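Side-chain contacts in putative NAD dependent dehydrogenase (Micromonospora echinospora, PDB 6NOR), which binds NAD and probably acts as an NAD-dependent oxidoreductase of the GFO/IDH/MocA family in gentamicin biosynthesis: residues 172-177 against 199-204; 205-210 against 334-339. All blocks are in the same frame, centred on the assembly; numbering follows the deposited sequence.

Contact 1: residues 172-177 against 199-204; sequences VAFRTS and GWHAVE
Val172 meets Ala202 where the CA atoms of 172-177 and 199-204 come nearest, and this apolar pair makes up about half of the 191 Å² buried between the two segments. Both methyls of the valine take part. CG1, anti to the backbone N (chi1 -177°), lies 3.9 Å from Ala202 CB, while CG2 reaches the backbone instead and stands 3.7 Å from Ala202 O. One branched side chain thus spans the methyl and the carbonyl of the same helical residue. The Ala202 side chain also touches Cys249 and Val251 of strand 246-252.

These segments join the two layers of the GFO/IDH/MocA C-terminal domain: strand 167-175 lies inside a mixed sheet, between strands 246-252 and 260-267, and helix 199-209 packs on one face of it. The CB atoms of Val172 and Phe174 both point to the helix, whereas that of the intervening Ala173 points away, the alternation expected of an extended strand.

The aromatic component is Phe174 with His201. Phe174 CE2 approaches His201 CD2 at 3.8 Å, and that imidazole carbon sits at the edge of the phenyl ring, near its plane. With centroids 6.0 Å apart and planes at 46°, the rings form neither a stack nor a T-shaped pair. The phenyl group also touches the imidazole stem, its CD2 lying 4.1 Å from His201 CB. Phe145, outside the two segments, adds an edge-to-face contact with the imidazole.

His201 is at the same time a residue of the cofactor pocket and touches the bound NAD. Its side chain lies beside the NAD-binding Asn144, and NE2 has a weak hydrogen bond with NZ of Lys116, another NAD-binding residue.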
ATOM      1  N   VAL A 172      -5.545 -14.413  11.635  1.00 17.92           N
ATOM      2  CA  VAL A 172      -6.254 -14.516  10.385  1.00 17.87           C
ATOM      3  C   VAL A 172      -7.545 -13.733  10.463  1.00 17.93           C
ATOM      4  O   VAL A 172      -8.352 -13.959  11.341  1.00 17.96           O
ATOM      5  CB  VAL A 172      -6.596 -15.960  10.014  1.00 17.80           C
ATOM      6  CG1 VAL A 172      -7.257 -15.971   8.670  1.00 17.76           C
ATOM      7  CG2 VAL A 172      -5.352 -16.822  10.003  1.00 17.76           C
ATOM      8  N   ALA A 173      -7.721 -12.802   9.538  1.00 17.93           N
ATOM      9  CA  ALA A 173      -8.931 -12.020   9.458  1.00 17.98           C
ATOM     10  C   ALA A 173      -9.683 -12.364   8.195  1.00 17.92           C
ATOM     11  O   ALA A 173      -9.107 -12.415   7.115  1.00 18.01           O
ATOM     12  CB  ALA A 173      -8.605 -10.523   9.509  1.00 18.06           C
ATOM     13  N   PHE A 174     -10.970 -12.629   8.321  1.00 17.94           N
ATOM     14  CA  PHE A 174     -11.724 -13.023   7.139  1.00 18.32           C
ATOM     15  C   PHE A 174     -13.098 -12.355   7.168  1.00 17.94           C
ATOM     16  O   PHE A 174     -13.922 -12.616   8.031  1.00 17.99           O
ATOM     17  CB  PHE A 174     -11.779 -14.561   7.032  1.00 17.83           C
ATOM     18  CG  PHE A 174     -12.278 -15.086   5.697  1.00 17.77           C
ATOM     19  CD1 PHE A 174     -12.677 -14.234   4.693  1.00 17.77           C
ATOM     20  CD2 PHE A 174     -12.164 -16.418   5.395  1.00 17.72           C
ATOM     21  CE1 PHE A 174     -13.092 -14.706   3.479  1.00 17.72           C
ATOM     22  CE2 PHE A 174     -12.561 -16.908   4.160  1.00 19.60           C
ATOM     23  CZ  PHE A 174     -13.031 -16.044   3.199  1.00 17.68           C
ATOM     24  N   ARG A 175     -13.305 -11.453   6.220  1.00 17.95           N
ATOM     25  CA  ARG A 175     -14.476 -10.596   6.224  1.00 21.23           C
ATOM     26  C   ARG A 175     -15.172 -10.506   4.887  1.00 19.55           C
ATOM     27  O   ARG A 175     -14.542 -10.348   3.851  1.00 19.29           O
ATOM     28  CB  ARG A 175     -14.103  -9.201   6.681  1.00 22.63           C
ATOM     29  CG  ARG A 175     -13.706  -9.165   8.142  1.00 30.40           C
ATOM     30  CD  ARG A 175     -12.923  -7.935   8.427  1.00 32.85           C
ATOM     31  NE  ARG A 175     -12.456  -7.890   9.801  1.00 34.48           N
ATOM     32  CZ  ARG A 175     -11.398  -7.190  10.171  1.00 35.63           C
ATOM     33  NH1 ARG A 175     -10.722  -6.512   9.259  1.00 31.24           N
ATOM     34  NH2 ARG A 175     -11.020  -7.170  11.436  1.00 42.73           N
ATOM     35  N   THR A 176     -16.493 -10.623   4.949  1.00 18.01           N
ATOM     36  CA  THR A 176     -17.359 -10.542   3.799  1.00 17.99           C
ATOM     37  C   THR A 176     -18.586  -9.731   4.154  1.00 18.07           C
ATOM     38  O   THR A 176     -18.796  -9.379   5.298  1.00 18.14           O
ATOM     39  CB  THR A 176     -17.837 -11.929   3.322  1.00 22.09           C
ATOM     40  OG1 THR A 176     -18.931 -12.351   4.150  1.00 25.97           O
ATOM     41  CG2 THR A 176     -16.738 -12.955   3.382  1.00 17.86           C
ATOM     42  N   SER A 177     -19.411  -9.458   3.163  1.00 18.06           N
ATOM     43  CA  SER A 177     -20.728  -8.876   3.390  1.00 19.11           C
ATOM     44  C   SER A 177     -21.787  -9.971   3.574  1.00 20.67           C
ATOM     45  O   SER A 177     -22.964  -9.709   3.474  1.00 22.67           O
ATOM     46  CB  SER A 177     -21.120  -7.991   2.222  1.00 20.52           C
ATOM     47  OG  SER A 177     -21.075  -8.752   1.025  1.00 23.30           O
ATOM     48  N   GLY A 199     -14.963 -19.034   9.847  1.00 17.85           N
ATOM     49  CA  GLY A 199     -14.086 -19.441  10.917  1.00 17.85           C
ATOM     50  C   GLY A 199     -13.449 -20.768  10.603  1.00 17.79           C
ATOM     51  O   GLY A 199     -12.363 -21.037  11.072  1.00 22.96           O
ATOM     52  N   TRP A 200     -14.123 -21.601   9.820  1.00 17.77           N
ATOM     53  CA  TRP A 200     -13.498 -22.821   9.350  1.00 17.72           C
ATOM     54  C   TRP A 200     -12.141 -22.522   8.715  1.00 20.20           C
ATOM     55  O   TRP A 200     -11.134 -23.120   9.075  1.00 18.25           O
ATOM     56  CB  TRP A 200     -14.370 -23.565   8.329  1.00 17.71           C
ATOM     57  CG  TRP A 200     -13.682 -24.814   7.875  1.00 24.38           C
ATOM     58  CD1 TRP A 200     -12.688 -24.918   6.937  1.00 17.63           C
ATOM     59  CD2 TRP A 200     -13.890 -26.127   8.373  1.00 17.68           C
ATOM     60  NE1 TRP A 200     -12.280 -26.209   6.823  1.00 17.61           N
ATOM     61  CE2 TRP A 200     -13.010 -26.978   7.691  1.00 17.64           C
ATOM     62  CE3 TRP A 200     -14.755 -26.674   9.322  1.00 18.25           C
ATOM     63  CZ2 TRP A 200     -12.956 -28.333   7.930  1.00 23.86           C
ATOM     64  CZ3 TRP A 200     -14.705 -28.014   9.555  1.00 20.88           C
ATOM     65  CH2 TRP A 200     -13.814 -28.837   8.862  1.00 22.90           C
ATOM     66  N   HIS A 201     -12.132 -21.604   7.757  1.00 17.67           N
ATOM     67  CA  HIS A 201     -10.905 -21.248   7.065  1.00 17.63           C
ATOM     68  C   HIS A 201      -9.897 -20.579   7.942  1.00 17.65           C
ATOM     69  O   HIS A 201      -8.707 -20.842   7.847  1.00 25.02           O
ATOM     70  CB  HIS A 201     -11.204 -20.319   5.918  1.00 17.62           C
ATOM     71  CG  HIS A 201     -11.989 -20.954   4.833  1.00 17.60           C
ATOM     72  ND1 HIS A 201     -11.517 -22.032   4.122  1.00 17.57           N
ATOM     73  CD2 HIS A 201     -13.203 -20.664   4.318  1.00 17.62           C
ATOM     74  CE1 HIS A 201     -12.402 -22.374   3.210  1.00 17.56           C
ATOM     75  NE2 HIS A 201     -13.435 -21.561   3.311  1.00 23.26           N
ATOM     76  N   ALA A 202     -10.372 -19.681   8.779  1.00 17.70           N
ATOM     77  CA  ALA A 202      -9.468 -18.922   9.597  1.00 18.74           C
ATOM     78  C   ALA A 202      -8.730 -19.885  10.531  1.00 17.72           C
ATOM     79  O   ALA A 202      -7.518 -19.798  10.689  1.00 17.87           O
ATOM     80  CB  ALA A 202     -10.212 -17.844  10.373  1.00 17.80           C
ATOM     81  N   VAL A 203      -9.460 -20.833  11.111  1.00 19.48           N
ATOM     82  CA  VAL A 203      -8.840 -21.767  12.050  1.00 17.86           C
ATOM     83  C   VAL A 203      -7.878 -22.704  11.327  1.00 17.66           C
ATOM     84  O   VAL A 203      -6.797 -22.963  11.813  1.00 24.05           O
ATOM     85  CB  VAL A 203      -9.886 -22.571  12.820  1.00 17.74           C
ATOM     86  CG1 VAL A 203      -9.214 -23.661  13.611  1.00 17.72           C
ATOM     87  CG2 VAL A 203     -10.654 -21.647  13.764  1.00 18.26           C
ATOM     88  N   GLU A 204      -8.242 -23.175  10.145  1.00 17.63           N
ATOM     89  CA  GLU A 204      -7.341 -24.042   9.407  1.00 18.65           C
ATOM     90  C   GLU A 204      -6.044 -23.289   9.039  1.00 19.99           C
ATOM     91  O   GLU A 204      -4.946 -23.820   9.217  1.00 19.00           O
ATOM     92  CB  GLU A 204      -8.028 -24.604   8.149  1.00 17.56           C
ATOM     93  CG  GLU A 204      -7.252 -25.730   7.460  1.00 29.57           C
ATOM     94  CD  GLU A 204      -8.064 -26.492   6.392  1.00 34.55           C
ATOM     95  OE1 GLU A 204      -9.131 -25.998   5.971  1.00 34.55           O
ATOM     96  OE2 GLU A 204      -7.625 -27.590   5.969  1.00 35.09           O
TER

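Contact 2: residues 205-210 against 334-339; sequences LCRWML and PDDAVA
Arg207 meets Asp336 and Ala339 with different parts of one guanidinium group, the first at its edge and the second over a face. NH1 donates to Asp336 OD1 at 3.0 Å in a salt bridge that is nearly straight, with an N-H...O angle of 173°. The oxygen lies almost in the guanidinium plane and accepts through its anti lone pair, although the carboxylate itself is turned 51° from that plane. Ala339 CB sits above the group, displaced toward its rim, in van der Waals contact 3.6 Å from both Arg207 CZ and NE.

The bend at chi3 (84°) turns the guanidinium so that NH1 at its edge meets Asp336 while one face lies under the Ala339 methyl. Helix 199-209 packs on strand 167-175 of the GFO/IDH/MocA C-terminal domain sheet, and helix 334-353 touches helix 122-134 of the Rossmann side through Pro334 and Val338; the contact joins these two helices. With CA atoms 9.0 Å apart, Arg207 and Asp336 need the long arginine chain to meet. With an alanine in place of Arg207, Asp336 would probably lose one cationic partner, keeping Lys212, and the Ala339 methyl would lose the flat group beneath it. Asp336 CG stands anti to the carbonyl carbon, which brings OD1 to Arg207 and Lys212 and OD2 to the backbone N of Thr333.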
ATOM      1  N   LEU A 205      -6.179 -22.052   8.558  1.00 17.58           N
ATOM      2  CA  LEU A 205      -5.024 -21.221   8.203  1.00 17.57           C
ATOM      3  C   LEU A 205      -4.124 -20.950   9.391  1.00 17.60           C
ATOM      4  O   LEU A 205      -2.921 -21.077   9.268  1.00 19.55           O
ATOM      5  CB  LEU A 205      -5.469 -19.900   7.600  1.00 17.59           C
ATOM      6  CG  LEU A 205      -6.013 -20.058   6.186  1.00 24.23           C
ATOM      7  CD1 LEU A 205      -6.800 -18.821   5.743  1.00 17.58           C
ATOM      8  CD2 LEU A 205      -4.866 -20.372   5.223  1.00 17.51           C
ATOM      9  N   CYS A 206      -4.707 -20.594  10.537  1.00 17.65           N
ATOM     10  CA  CYS A 206      -3.926 -20.381  11.763  1.00 17.68           C
ATOM     11  C   CYS A 206      -3.059 -21.578  12.144  1.00 19.92           C
ATOM     12  O   CYS A 206      -1.855 -21.432  12.325  1.00 25.90           O
ATOM     13  CB  CYS A 206      -4.829 -20.068  12.956  1.00 24.05           C
ATOM     14  SG  CYS A 206      -5.266 -18.367  13.208  1.00 43.43           S
ATOM     15  N   ARG A 207      -3.685 -22.742  12.315  1.00 17.64           N
ATOM     16  CA  ARG A 207      -2.980 -23.998  12.617  1.00 17.61           C
ATOM     17  C   ARG A 207      -1.817 -24.216  11.695  1.00 17.57           C
ATOM     18  O   ARG A 207      -0.700 -24.458  12.111  1.00 17.85           O
ATOM     19  CB  ARG A 207      -3.888 -25.208  12.445  1.00 21.12           C
ATOM     20  CG  ARG A 207      -4.860 -25.475  13.501  1.00 25.89           C
ATOM     21  CD  ARG A 207      -5.578 -26.792  13.182  1.00 25.56           C
ATOM     22  NE  ARG A 207      -4.848 -27.980  13.628  1.00 25.83           N
ATOM     23  CZ  ARG A 207      -4.516 -28.986  12.831  1.00 28.45           C
ATOM     24  NH1 ARG A 207      -4.812 -28.941  11.541  1.00 28.03           N
ATOM     25  NH2 ARG A 207      -3.874 -30.032  13.316  1.00 27.05           N
ATOM     26  N   TRP A 208      -2.137 -24.158  10.417  1.00 17.55           N
ATOM     27  CA  TRP A 208      -1.229 -24.491   9.343  1.00 18.28           C
ATOM     28  C   TRP A 208      -0.044 -23.562   9.309  1.00 18.31           C
ATOM     29  O   TRP A 208       1.088 -24.010   9.206  1.00 22.29           O
ATOM     30  CB  TRP A 208      -1.982 -24.443   8.028  1.00 20.91           C
ATOM     31  CG  TRP A 208      -1.167 -24.622   6.797  1.00 29.68           C
ATOM     32  CD1 TRP A 208      -0.385 -25.703   6.466  1.00 18.47           C
ATOM     33  CD2 TRP A 208      -1.103 -23.724   5.687  1.00 22.43           C
ATOM     34  NE1 TRP A 208       0.168 -25.512   5.226  1.00 17.42           N
ATOM     35  CE2 TRP A 208      -0.262 -24.310   4.725  1.00 20.61           C
ATOM     36  CE3 TRP A 208      -1.674 -22.476   5.417  1.00 22.11           C
ATOM     37  CZ2 TRP A 208       0.025 -23.689   3.514  1.00 17.40           C
ATOM     38  CZ3 TRP A 208      -1.388 -21.860   4.208  1.00 17.44           C
ATOM     39  CH2 TRP A 208      -0.544 -22.464   3.278  1.00 18.47           C
ATOM     40  N   MET A 209      -0.300 -22.268   9.425  1.00 17.55           N
ATOM     41  CA  MET A 209       0.798 -21.304   9.401  1.00 22.44           C
ATOM     42  C   MET A 209       1.782 -21.595  10.527  1.00 23.77           C
ATOM     43  O   MET A 209       2.960 -21.341  10.384  1.00 19.17           O
ATOM     44  CB  MET A 209       0.276 -19.872   9.495  1.00 17.61           C
ATOM     45  CG  MET A 209      -0.369 -19.387   8.201  1.00 21.38           C
ATOM     46  SD  MET A 209       0.769 -19.292   6.791  1.00 17.55           S
ATOM     47  CE  MET A 209      -0.384 -18.840   5.524  1.00 40.21           C
ATOM     48  N   LEU A 210       1.305 -22.184  11.623  1.00 25.48           N
ATOM     49  CA  LEU A 210       2.193 -22.470  12.751  1.00 24.67           C
ATOM     50  C   LEU A 210       2.868 -23.835  12.715  1.00 24.99           C
ATOM     51  O   LEU A 210       3.667 -24.147  13.593  1.00 26.41           O
ATOM     52  CB  LEU A 210       1.439 -22.346  14.069  1.00 23.62           C
ATOM     53  CG  LEU A 210       1.126 -20.941  14.560  1.00 26.26           C
ATOM     54  CD1 LEU A 210       0.750 -20.993  16.018  1.00 33.29           C
ATOM     55  CD2 LEU A 210       2.292 -20.031  14.340  1.00 24.06           C
ATOM     56  N   PRO A 334      -8.009 -35.931   6.893  1.00 32.66           N
ATOM     57  CA  PRO A 334      -9.140 -35.863   7.824  1.00 28.05           C
ATOM     58  C   PRO A 334      -8.766 -35.531   9.268  1.00 22.18           C
ATOM     59  O   PRO A 334      -9.592 -34.981   9.969  1.00 27.58           O
ATOM     60  CB  PRO A 334      -9.732 -37.268   7.725  1.00 30.66           C
ATOM     61  CG  PRO A 334      -9.479 -37.640   6.290  1.00 32.56           C
ATOM     62  CD  PRO A 334      -8.108 -37.114   6.007  1.00 33.08           C
ATOM     63  N   ASP A 335      -7.561 -35.860   9.706  1.00 17.63           N
ATOM     64  CA  ASP A 335      -7.081 -35.422  11.010  1.00 27.56           C
ATOM     65  C   ASP A 335      -7.121 -33.881  11.148  1.00 27.46           C
ATOM     66  O   ASP A 335      -7.462 -33.352  12.200  1.00 31.01           O
ATOM     67  CB  ASP A 335      -5.654 -35.920  11.247  1.00 39.27           C
ATOM     68  CG  ASP A 335      -5.575 -37.436  11.392  1.00 59.28           C
ATOM     69  OD1 ASP A 335      -6.455 -38.019  12.064  1.00 67.70           O
ATOM     70  OD2 ASP A 335      -4.640 -38.049  10.824  1.00 63.99           O
ATOM     71  N   ASP A 336      -6.770 -33.169  10.081  1.00 21.26           N
ATOM     72  CA  ASP A 336      -6.795 -31.721  10.117  1.00 21.54           C
ATOM     73  C   ASP A 336      -8.236 -31.221  10.235  1.00 20.71           C
ATOM     74  O   ASP A 336      -8.529 -30.297  10.998  1.00 21.60           O
ATOM     75  CB  ASP A 336      -6.103 -31.128   8.886  1.00 25.57           C
ATOM     76  CG  ASP A 336      -4.636 -31.521   8.794  1.00 33.42           C
ATOM     77  OD1 ASP A 336      -3.860 -31.110   9.677  1.00 36.37           O
ATOM     78  OD2 ASP A 336      -4.248 -32.215   7.826  1.00 40.80           O
ATOM     79  N   ALA A 337      -9.145 -31.849   9.506  1.00 17.60           N
ATOM     80  CA  ALA A 337     -10.539 -31.450   9.608  1.00 17.62           C
ATOM     81  C   ALA A 337     -11.092 -31.697  11.020  1.00 26.06           C
ATOM     82  O   ALA A 337     -11.816 -30.857  11.561  1.00 22.92           O
ATOM     83  CB  ALA A 337     -11.370 -32.175   8.580  1.00 17.64           C
ATOM     84  N   VAL A 338     -10.752 -32.838  11.620  1.00 17.66           N
ATOM     85  CA  VAL A 338     -11.187 -33.128  12.979  1.00 17.69           C
ATOM     86  C   VAL A 338     -10.677 -32.056  13.947  1.00 21.49           C
ATOM     87  O   VAL A 338     -11.396 -31.614  14.835  1.00 22.74           O
ATOM     88  CB  VAL A 338     -10.694 -34.530  13.449  1.00 22.69           C
ATOM     89  CG1 VAL A 338     -10.871 -34.691  14.929  1.00 17.71           C
ATOM     90  CG2 VAL A 338     -11.438 -35.624  12.733  1.00 17.72           C
ATOM     91  N   ALA A 339      -9.431 -31.630  13.774  1.00 17.65           N
ATOM     92  CA  ALA A 339      -8.897 -30.618  14.658  1.00 17.66           C
ATOM     93  C   ALA A 339      -9.670 -29.299  14.508  1.00 17.67           C
ATOM     94  O   ALA A 339      -9.947 -28.628  15.490  1.00 17.71           O
ATOM     95  CB  ALA A 339      -7.419 -30.415  14.397  1.00 17.62           C
TER

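How the contacts relate
Contacts 1 and 2 follow each other along helix 199-209, with centres about 13 Å apart. The helix faces the sheet through Ala202 and His201 in contact 1 and on through Leu205 and Cys206, while Arg207 reaches helix 334-353 in contact 2. The two sites touch directly: Val172 CG2 lies 3.6 Å from Cys206 SG and 3.9 Å from Leu205 CB, and Trp200 CH2 packs 3.9 Å from Ala337 O. Their relations to the cofactor differ. In contact 1 the His201 side chain comes within about 4 Å of NAD, whereas in contact 2 the Asp336 side chain is about 12 Å from that of Lys116, an NAD-binding residue.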